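Local coordinates for protein Sodium/sialic acid symporter SiaT (Proteus mirabilis, PDB 5NV9) that imports the sialic acid N-acetylneuraminic acid into the cell by coupling its uptake to the inward sodium gradient, at residues 56-61 / 248-253; 80-85 / 279-284. All blocks are in the same frame, centred on the assembly; numbering follows the deposited sequence.

Contact 1. Residues 56-61 / 248-253; sequences ATTLSS and IQQFTA. With NA (sodium ion), chain B; SLB (N-acetyl-beta-neuraminic acid), chain D.
The T58 hydroxyl meets the sugar: OG1 lies 2.7 Å from SLB O8 of the glycerol chain, and either could be the donor. T58 has OG1 between its backbone N and carbonyl carbon (chi1 57°), and CG2 then falls beside the backbone N and faces Q250. The methyl sits over the flat face of the Q250 amide, with CG2 3.5 Å from Q250 CD. Q250 leaves its helix extended and bends at chi2 (65°), which presents that face to the methyl. The F251 ring adds a looser apolar touch, with its CZ 4.4 Å from T58 CG2. No hydrogen bond joins the two segments.

Beyond T58 the chain leaves helix 47-58, and S60 N-caps the next helix, 61-73. There the sugar carboxylate is held at both oxygens. S60 N gives O1A of SLB a nearly straight bond of 3.0 Å (174°), and S60 OG donates to O1B of SLB at 2.8 Å. R135 also bonds the ligand. A56 O (2.1 Å) and L59 O (2.3 Å) bind the sodium ion of the Na2 site, which A339, S342 and S343 complete.

This is the broken first helix of the LeuT core. The break gives carbonyl oxygens to a cation and an N-H to an anion within a few residues. The helix start at S60 probably also favours the negative carboxylate. Sodium and sialic acid thus share one short backbone element, consistent with coupled binding, while the T58 methyl packs on the Q250 amide and, more loosely, the F251 ring.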
ATOM      1  N   ALA A  56      -4.112  -4.994   5.069  1.00 22.56           N
ATOM      2  CA  ALA A  56      -5.139  -4.608   4.071  1.00 21.41           C
ATOM      3  C   ALA A  56      -4.846  -3.232   3.447  1.00 20.79           C
ATOM      4  O   ALA A  56      -5.139  -3.020   2.289  1.00 22.58           O
ATOM      5  CB  ALA A  56      -6.536  -4.626   4.662  1.00 21.47           C
ATOM      6  N   THR A  57      -4.245  -2.345   4.204  1.00 23.39           N
ATOM      7  CA  THR A  57      -3.728  -1.031   3.726  1.00 22.15           C
ATOM      8  C   THR A  57      -2.653  -1.287   2.653  1.00 21.16           C
ATOM      9  O   THR A  57      -2.729  -0.719   1.608  1.00 21.29           O
ATOM     10  CB  THR A  57      -3.185  -0.168   4.915  1.00 20.07           C
ATOM     11  OG1 THR A  57      -4.254   0.212   5.795  1.00 19.05           O
ATOM     12  CG2 THR A  57      -2.410   1.155   4.471  1.00 18.08           C
ATOM     13  N   THR A  58      -1.677  -2.176   2.893  1.00 20.55           N
ATOM     14  CA  THR A  58      -0.550  -2.335   1.937  1.00 19.41           C
ATOM     15  C   THR A  58      -0.925  -3.147   0.705  1.00 17.12           C
ATOM     16  O   THR A  58      -0.454  -2.866  -0.395  1.00 17.79           O
ATOM     17  CB  THR A  58       0.698  -2.972   2.592  1.00 19.09           C
ATOM     18  OG1 THR A  58       0.329  -4.235   3.156  1.00 19.61           O
ATOM     19  CG2 THR A  58       1.266  -2.096   3.689  1.00 19.62           C
ATOM     20  N   LEU A  59      -1.806  -4.131   0.881  1.00 18.77           N
ATOM     21  CA  LEU A  59      -2.180  -5.058  -0.194  1.00 21.87           C
ATOM     22  C   LEU A  59      -3.435  -4.585  -0.880  1.00 21.78           C
ATOM     23  O   LEU A  59      -4.511  -4.681  -0.319  1.00 19.13           O
ATOM     24  CB  LEU A  59      -2.455  -6.463   0.342  1.00 24.59           C
ATOM     25  CG  LEU A  59      -2.394  -7.589  -0.692  1.00 24.22           C
ATOM     26  CD1 LEU A  59      -2.188  -8.950  -0.022  1.00 25.96           C
ATOM     27  CD2 LEU A  59      -3.627  -7.614  -1.555  1.00 25.30           C
ATOM     28  N   SER A  60      -3.273  -4.186  -2.130  1.00 20.45           N
ATOM     29  CA  SER A  60      -4.322  -3.528  -2.908  1.00 20.67           C
ATOM     30  C   SER A  60      -4.646  -4.359  -4.147  1.00 21.89           C
ATOM     31  O   SER A  60      -4.186  -5.498  -4.298  1.00 19.83           O
ATOM     32  CB  SER A  60      -3.859  -2.122  -3.256  1.00 19.98           C
ATOM     33  OG  SER A  60      -3.031  -2.080  -4.394  1.00 18.80           O
ATOM     34  N   SER A  61      -5.415  -3.797  -5.058  1.00 24.53           N
ATOM     35  CA  SER A  61      -5.648  -4.455  -6.340  1.00 24.93           C
ATOM     36  C   SER A  61      -4.408  -4.621  -7.183  1.00 24.42           C
ATOM     37  O   SER A  61      -4.399  -5.423  -8.101  1.00 28.81           O
ATOM     38  CB  SER A  61      -6.715  -3.677  -7.089  1.00 30.44           C
ATOM     39  OG  SER A  61      -6.206  -2.392  -7.357  1.00 33.08           O
ATOM     40  N   ILE A 248      11.305  -0.857   3.799  1.00 19.77           N
ATOM     41  CA  ILE A 248      11.663   0.107   4.810  1.00 18.34           C
ATOM     42  C   ILE A 248      10.803   1.364   4.586  1.00 18.61           C
ATOM     43  O   ILE A 248      10.279   1.973   5.538  1.00 17.82           O
ATOM     44  CB  ILE A 248      13.157   0.426   4.819  1.00 20.66           C
ATOM     45  CG1 ILE A 248      13.930  -0.829   5.256  1.00 22.87           C
ATOM     46  CG2 ILE A 248      13.477   1.492   5.832  1.00 20.36           C
ATOM     47  CD1 ILE A 248      15.351  -0.856   4.690  1.00 25.19           C
ATOM     48  N   GLN A 249      10.669   1.778   3.351  1.00 18.36           N
ATOM     49  CA  GLN A 249       9.775   2.945   3.084  1.00 20.84           C
ATOM     50  C   GLN A 249       8.397   2.698   3.670  1.00 21.19           C
ATOM     51  O   GLN A 249       7.823   3.536   4.383  1.00 25.65           O
ATOM     52  CB  GLN A 249       9.655   3.199   1.596  1.00 20.52           C
ATOM     53  CG  GLN A 249       8.675   4.315   1.312  1.00 25.42           C
ATOM     54  CD  GLN A 249       8.662   4.742  -0.142  1.00 30.34           C
ATOM     55  OE1 GLN A 249       9.684   4.753  -0.828  1.00 32.60           O
ATOM     56  NE2 GLN A 249       7.510   5.165  -0.603  1.00 36.76           N
ATOM     57  N   GLN A 250       7.848   1.559   3.334  1.00 21.58           N
ATOM     58  CA  GLN A 250       6.410   1.236   3.683  1.00 23.53           C
ATOM     59  C   GLN A 250       6.161   1.230   5.186  1.00 21.41           C
ATOM     60  O   GLN A 250       5.184   1.785   5.644  1.00 22.69           O
ATOM     61  CB  GLN A 250       6.004  -0.107   3.076  1.00 24.69           C
ATOM     62  CG  GLN A 250       4.555  -0.565   3.296  1.00 30.13           C
ATOM     63  CD  GLN A 250       3.545   0.346   2.621  1.00 34.16           C
ATOM     64  OE1 GLN A 250       3.077   0.066   1.504  1.00 38.72           O
ATOM     65  NE2 GLN A 250       3.212   1.459   3.288  1.00 33.56           N
ATOM     66  N   PHE A 251       7.095   0.659   5.941  1.00 21.94           N
ATOM     67  CA  PHE A 251       6.939   0.454   7.364  1.00 21.36           C
ATOM     68  C   PHE A 251       7.546   1.469   8.304  1.00 22.29           C
ATOM     69  O   PHE A 251       7.219   1.404   9.497  1.00 23.09           O
ATOM     70  CB  PHE A 251       7.351  -1.004   7.710  1.00 22.44           C
ATOM     71  CG  PHE A 251       6.434  -2.012   7.086  1.00 21.64           C
ATOM     72  CD1 PHE A 251       5.256  -2.384   7.724  1.00 24.72           C
ATOM     73  CD2 PHE A 251       6.700  -2.533   5.816  1.00 25.36           C
ATOM     74  CE1 PHE A 251       4.379  -3.284   7.131  1.00 24.25           C
ATOM     75  CE2 PHE A 251       5.823  -3.438   5.206  1.00 23.08           C
ATOM     76  CZ  PHE A 251       4.665  -3.807   5.882  1.00 25.52           C
ATOM     77  N   THR A 252       8.368   2.401   7.801  1.00 22.11           N
ATOM     78  CA  THR A 252       8.980   3.471   8.640  1.00 22.28           C
ATOM     79  C   THR A 252       8.640   4.913   8.220  1.00 23.36           C
ATOM     80  O   THR A 252       8.649   5.830   9.025  1.00 26.58           O
ATOM     81  CB  THR A 252      10.515   3.356   8.674  1.00 24.44           C
ATOM     82  OG1 THR A 252      11.109   3.552   7.382  1.00 22.54           O
ATOM     83  CG2 THR A 252      10.934   2.001   9.203  1.00 26.93           C
ATOM     84  N   ALA A 253       8.380   5.129   6.940  1.00 21.11           N
ATOM     85  CA  ALA A 253       8.343   6.484   6.392  1.00 19.49           C
ATOM     86  C   ALA A 253       7.021   6.803   5.750  1.00 20.68           C
ATOM     87  O   ALA A 253       6.890   7.889   5.250  1.00 23.19           O
ATOM     88  CB  ALA A 253       9.484   6.677   5.381  1.00 17.73           C
TER
HETATM   89 NA    NA B 501      -6.029  -3.027   0.334  1.00 19.19          NA
HETATM   90  C1  SLB D 503       0.078  -3.389  -3.159  1.00 27.24           C
HETATM   91  C2  SLB D 503       1.455  -3.497  -2.563  1.00 25.15           C
HETATM   92  C3  SLB D 503       2.478  -3.443  -3.673  1.00 24.67           C
HETATM   93  C4  SLB D 503       3.907  -3.761  -3.179  1.00 25.99           C
HETATM   94  C5  SLB D 503       3.827  -5.163  -2.575  1.00 26.42           C
HETATM   95  C6  SLB D 503       2.777  -5.188  -1.444  1.00 26.08           C
HETATM   96  C7  SLB D 503       2.590  -6.554  -0.771  1.00 24.20           C
HETATM   97  C8  SLB D 503       1.537  -6.506   0.305  1.00 22.85           C
HETATM   98  C9  SLB D 503       1.470  -7.818   1.085  1.00 24.83           C
HETATM   99  C10 SLB D 503       5.774  -6.677  -2.490  1.00 28.16           C
HETATM  100  C11 SLB D 503       6.902  -7.116  -1.593  1.00 31.60           C
HETATM  101  N5  SLB D 503       5.133  -5.585  -2.047  1.00 27.84           N
HETATM  102  O1A SLB D 503      -0.547  -4.471  -3.434  1.00 24.48           O
HETATM  103  O1B SLB D 503      -0.384  -2.212  -3.411  1.00 29.61           O
HETATM  104  O2  SLB D 503       1.698  -2.430  -1.603  1.00 24.77           O
HETATM  105  O4  SLB D 503       4.868  -3.755  -4.290  1.00 24.67           O
HETATM  106  O6  SLB D 503       1.502  -4.802  -1.950  1.00 27.94           O
HETATM  107  O7  SLB D 503       2.155  -7.534  -1.720  1.00 23.82           O
HETATM  108  O8  SLB D 503       1.803  -5.430   1.197  1.00 25.09           O
HETATM  109  O9  SLB D 503       2.685  -8.076   1.833  1.00 27.58           O
HETATM  110  O10 SLB D 503       5.438  -7.306  -3.508  1.00 26.82           O

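Contact 2. Residues 80-85 / 279-284; sequences IGQYLA and KLVAII. With SLB (N-acetyl-beta-neuraminic acid), chain D.
The sialic acid pocket has one of its walls where Q82 of helix 80-87 packs on V281 of helix 267-301. The Q82 amide uses both ends on the sugar. Its OE1 accepts from SLB O9 at 2.5 Å, a length so short that it is to be read with caution, and its NE2 donates to SLB O7 at 3.0 Å, almost in line (171°). The chain of Q82 is bent at chi2 (-71°), and this brings the amide up to the glycerol tail. Held at O7 and O9, which flank O8 on the tail, the amide is probably fixed in its rotation.

V281 closes in from the other helix. Its CG1, anti to the backbone N (chi1 174°), packs 3.4 Å from Q82 O and also lies alongside Q82 OE1. Both methyls of V281 come near SLB O9, so this hydroxyl sits between a polar and an apolar partner. G81 has no side chain, and the acetyl methyl of the sugar comes down on its backbone, with SLB C11 3.4 Å from G81 C.

Y83, next to Q82 in the chain, lies farther from the sugar, and its OH donates to A282 O at 2.9 Å. The carbonyl lies at the ring edge, near the ring plane, and CE1 of Y83 packs on CB of A282. A water donates to V281 O at 2.6 Å and, weakly, to Y83 OH. P285 has no N-H to offer V281 O the usual helical bond, and the water probably takes its place.

Helix 80-87 rests on helix 236-253 on another side: I80 touches I236 and M240, and N247 bonds G81 O. Helix 47-58 flanks the other partner, with L280, V281 and I284 against F55.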
ATOM      1  N   ILE A  80      10.260 -13.127  -2.510  1.00 22.44           N
ATOM      2  CA  ILE A  80      11.325 -12.756  -1.566  1.00 22.93           C
ATOM      3  C   ILE A  80      10.955 -11.396  -0.930  1.00 21.93           C
ATOM      4  O   ILE A  80      11.137 -11.188   0.273  1.00 20.53           O
ATOM      5  CB  ILE A  80      12.722 -12.812  -2.229  1.00 23.82           C
ATOM      6  CG1 ILE A  80      13.074 -14.261  -2.607  1.00 26.43           C
ATOM      7  CG2 ILE A  80      13.822 -12.360  -1.278  1.00 23.27           C
ATOM      8  CD1 ILE A  80      14.092 -14.351  -3.724  1.00 28.38           C
ATOM      9  N   GLY A  81      10.323 -10.515  -1.708  1.00 21.84           N
ATOM     10  CA  GLY A  81       9.800  -9.254  -1.186  1.00 20.99           C
ATOM     11  C   GLY A  81       8.973  -9.313   0.071  1.00 21.19           C
ATOM     12  O   GLY A  81       9.129  -8.473   0.955  1.00 19.08           O
ATOM     13  N   GLN A  82       8.065 -10.294   0.147  1.00 20.10           N
ATOM     14  CA  GLN A  82       7.185 -10.494   1.297  1.00 22.00           C
ATOM     15  C   GLN A  82       7.923 -10.857   2.570  1.00 21.08           C
ATOM     16  O   GLN A  82       7.614 -10.361   3.676  1.00 19.39           O
ATOM     17  CB  GLN A  82       6.163 -11.628   0.997  1.00 22.22           C
ATOM     18  CG  GLN A  82       5.461 -11.455  -0.324  1.00 23.77           C
ATOM     19  CD  GLN A  82       4.476 -10.298  -0.298  1.00 23.84           C
ATOM     20  OE1 GLN A  82       3.978  -9.912   0.755  1.00 23.77           O
ATOM     21  NE2 GLN A  82       4.103  -9.832  -1.456  1.00 25.42           N
ATOM     22  N   TYR A  83       8.892 -11.746   2.422  1.00 23.23           N
ATOM     23  CA  TYR A  83       9.674 -12.197   3.561  1.00 25.27           C
ATOM     24  C   TYR A  83      10.654 -11.135   4.056  1.00 23.54           C
ATOM     25  O   TYR A  83      10.944 -11.068   5.248  1.00 24.37           O
ATOM     26  CB  TYR A  83      10.293 -13.594   3.267  1.00 25.80           C
ATOM     27  CG  TYR A  83       9.143 -14.578   3.099  1.00 27.48           C
ATOM     28  CD1 TYR A  83       8.429 -15.030   4.187  1.00 28.69           C
ATOM     29  CD2 TYR A  83       8.687 -14.949   1.844  1.00 30.44           C
ATOM     30  CE1 TYR A  83       7.317 -15.851   4.041  1.00 29.07           C
ATOM     31  CE2 TYR A  83       7.576 -15.776   1.691  1.00 29.64           C
ATOM     32  CZ  TYR A  83       6.893 -16.213   2.796  1.00 29.85           C
ATOM     33  OH  TYR A  83       5.825 -17.064   2.654  1.00 31.87           O
ATOM     34  N   LEU A  84      11.104 -10.256   3.179  1.00 23.25           N
ATOM     35  CA  LEU A  84      11.944  -9.130   3.627  1.00 23.75           C
ATOM     36  C   LEU A  84      11.105  -8.124   4.414  1.00 21.37           C
ATOM     37  O   LEU A  84      11.626  -7.412   5.191  1.00 23.52           O
ATOM     38  CB  LEU A  84      12.591  -8.399   2.459  1.00 23.15           C
ATOM     39  CG  LEU A  84      13.628  -9.244   1.720  1.00 24.80           C
ATOM     40  CD1 LEU A  84      14.145  -8.545   0.448  1.00 24.62           C
ATOM     41  CD2 LEU A  84      14.767  -9.617   2.646  1.00 25.44           C
ATOM     42  N   ALA A  85       9.809  -8.089   4.169  1.00 24.89           N
ATOM     43  CA  ALA A  85       8.868  -7.143   4.794  1.00 23.98           C
ATOM     44  C   ALA A  85       8.603  -7.618   6.201  1.00 26.96           C
ATOM     45  O   ALA A  85       8.319  -6.808   7.087  1.00 29.02           O
ATOM     46  CB  ALA A  85       7.572  -7.071   4.016  1.00 22.00           C
ATOM     47  N   LYS A 279       2.088 -12.636  10.394  1.00 27.97           N
ATOM     48  CA  LYS A 279       1.403 -13.891  10.106  1.00 26.99           C
ATOM     49  C   LYS A 279       0.682 -13.868   8.758  1.00 25.61           C
ATOM     50  O   LYS A 279       0.849 -14.795   7.971  1.00 22.48           O
ATOM     51  CB  LYS A 279       0.426 -14.195  11.198  1.00 28.77           C
ATOM     52  CG  LYS A 279       1.139 -14.563  12.495  1.00 33.10           C
ATOM     53  CD  LYS A 279       0.170 -14.527  13.661  1.00 39.76           C
ATOM     54  CE  LYS A 279       0.774 -15.175  14.886  1.00 43.42           C
ATOM     55  NZ  LYS A 279      -0.340 -15.506  15.813  1.00 48.09           N
ATOM     56  N   LEU A 280      -0.031 -12.770   8.472  1.00 22.81           N
ATOM     57  CA  LEU A 280      -0.753 -12.626   7.207  1.00 22.18           C
ATOM     58  C   LEU A 280       0.165 -12.565   5.989  1.00 22.67           C
ATOM     59  O   LEU A 280      -0.126 -13.186   4.949  1.00 20.07           O
ATOM     60  CB  LEU A 280      -1.699 -11.405   7.240  1.00 22.28           C
ATOM     61  CG  LEU A 280      -2.916 -11.603   8.142  1.00 23.42           C
ATOM     62  CD1 LEU A 280      -3.608 -10.270   8.484  1.00 23.26           C
ATOM     63  CD2 LEU A 280      -3.908 -12.540   7.446  1.00 25.52           C
ATOM     64  N   VAL A 281       1.294 -11.832   6.116  1.00 21.83           N
ATOM     65  CA  VAL A 281       2.212 -11.653   5.046  1.00 21.64           C
ATOM     66  C   VAL A 281       2.967 -12.974   4.791  1.00 23.00           C
ATOM     67  O   VAL A 281       3.370 -13.271   3.665  1.00 21.12           O
ATOM     68  CB  VAL A 281       3.160 -10.462   5.340  1.00 22.20           C
ATOM     69  CG1 VAL A 281       4.232 -10.367   4.285  1.00 25.08           C
ATOM     70  CG2 VAL A 281       2.372  -9.161   5.390  1.00 22.59           C
ATOM     71  N   ALA A 282       3.188 -13.751   5.843  1.00 23.27           N
ATOM     72  CA  ALA A 282       3.852 -15.032   5.682  1.00 24.70           C
ATOM     73  C   ALA A 282       2.963 -16.101   4.987  1.00 25.48           C
ATOM     74  O   ALA A 282       3.483 -17.064   4.437  1.00 28.85           O
ATOM     75  CB  ALA A 282       4.327 -15.548   7.043  1.00 25.24           C
ATOM     76  N   ILE A 283       1.651 -15.932   4.979  1.00 26.43           N
ATOM     77  CA  ILE A 283       0.743 -16.993   4.532  1.00 30.07           C
ATOM     78  C   ILE A 283      -0.042 -16.588   3.307  1.00 28.55           C
ATOM     79  O   ILE A 283       0.013 -17.254   2.268  1.00 34.16           O
ATOM     80  CB  ILE A 283      -0.234 -17.391   5.640  1.00 33.31           C
ATOM     81  CG1 ILE A 283       0.525 -17.940   6.805  1.00 36.01           C
ATOM     82  CG2 ILE A 283      -1.211 -18.441   5.134  1.00 39.14           C
ATOM     83  CD1 ILE A 283       1.516 -19.018   6.458  1.00 38.78           C
ATOM     84  N   ILE A 284      -0.683 -15.439   3.358  1.00 26.67           N
ATOM     85  CA  ILE A 284      -1.562 -15.030   2.235  1.00 24.88           C
ATOM     86  C   ILE A 284      -0.953 -14.782   0.818  1.00 23.82           C
ATOM     87  O   ILE A 284      -1.472 -15.342  -0.138  1.00 19.19           O
ATOM     88  CB  ILE A 284      -2.562 -13.959   2.716  1.00 25.68           C
ATOM     89  CG1 ILE A 284      -3.447 -14.566   3.840  1.00 27.64           C
ATOM     90  CG2 ILE A 284      -3.456 -13.429   1.601  1.00 25.68           C
ATOM     91  CD1 ILE A 284      -4.226 -15.853   3.523  1.00 28.57           C
TER
HETATM   92  C1  SLB D 503       0.078  -3.389  -3.159  1.00 27.24           C
HETATM   93  C2  SLB D 503       1.455  -3.497  -2.563  1.00 25.15           C
HETATM   94  C3  SLB D 503       2.478  -3.443  -3.673  1.00 24.67           C
HETATM   95  C4  SLB D 503       3.907  -3.761  -3.179  1.00 25.99           C
HETATM   96  C5  SLB D 503       3.827  -5.163  -2.575  1.00 26.42           C
HETATM   97  C6  SLB D 503       2.777  -5.188  -1.444  1.00 26.08           C
HETATM   98  C7  SLB D 503       2.590  -6.554  -0.771  1.00 24.20           C
HETATM   99  C8  SLB D 503       1.537  -6.506   0.305  1.00 22.85           C
HETATM  100  C9  SLB D 503       1.470  -7.818   1.085  1.00 24.83           C
HETATM  101  C10 SLB D 503       5.774  -6.677  -2.490  1.00 28.16           C
HETATM  102  C11 SLB D 503       6.902  -7.116  -1.593  1.00 31.60           C
HETATM  103  N5  SLB D 503       5.133  -5.585  -2.047  1.00 27.84           N
HETATM  104  O1A SLB D 503      -0.547  -4.471  -3.434  1.00 24.48           O
HETATM  105  O1B SLB D 503      -0.384  -2.212  -3.411  1.00 29.61           O
HETATM  106  O2  SLB D 503       1.698  -2.430  -1.603  1.00 24.77           O
HETATM  107  O4  SLB D 503       4.868  -3.755  -4.290  1.00 24.67           O
HETATM  108  O6  SLB D 503       1.502  -4.802  -1.950  1.00 27.94           O
HETATM  109  O7  SLB D 503       2.155  -7.534  -1.720  1.00 23.82           O
HETATM  110  O8  SLB D 503       1.803  -5.430   1.197  1.00 25.09           O
HETATM  111  O9  SLB D 503       2.685  -8.076   1.833  1.00 27.58           O
HETATM  112  O10 SLB D 503       5.438  -7.306  -3.508  1.00 26.82           O
HETATM  113  O   HOH W   1       3.913 -14.844   1.691  1.00 40.05           O

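In the fold
The centres of contacts 1 and 2 are 12 Å apart, and both touch the same sialic acid. The four segments interleave along the chain in the order 56-61, 80-85, 248-253, 279-284, so each contact pairs an early helix with one almost 190 residues later or more. Contact 1 lies near the middle of the chain, at the helix break with its sodium. Contact 2 lies farther out and grips the tail at O7 and O9, while contact 1 takes O8 and the carboxylate. They meet directly where F251 CE2 packs 4.2 Å from A85 CB. Four helices of the LeuT fold thus converge on one ligand, consistent with binding that depends on how they are placed in the outward-open state.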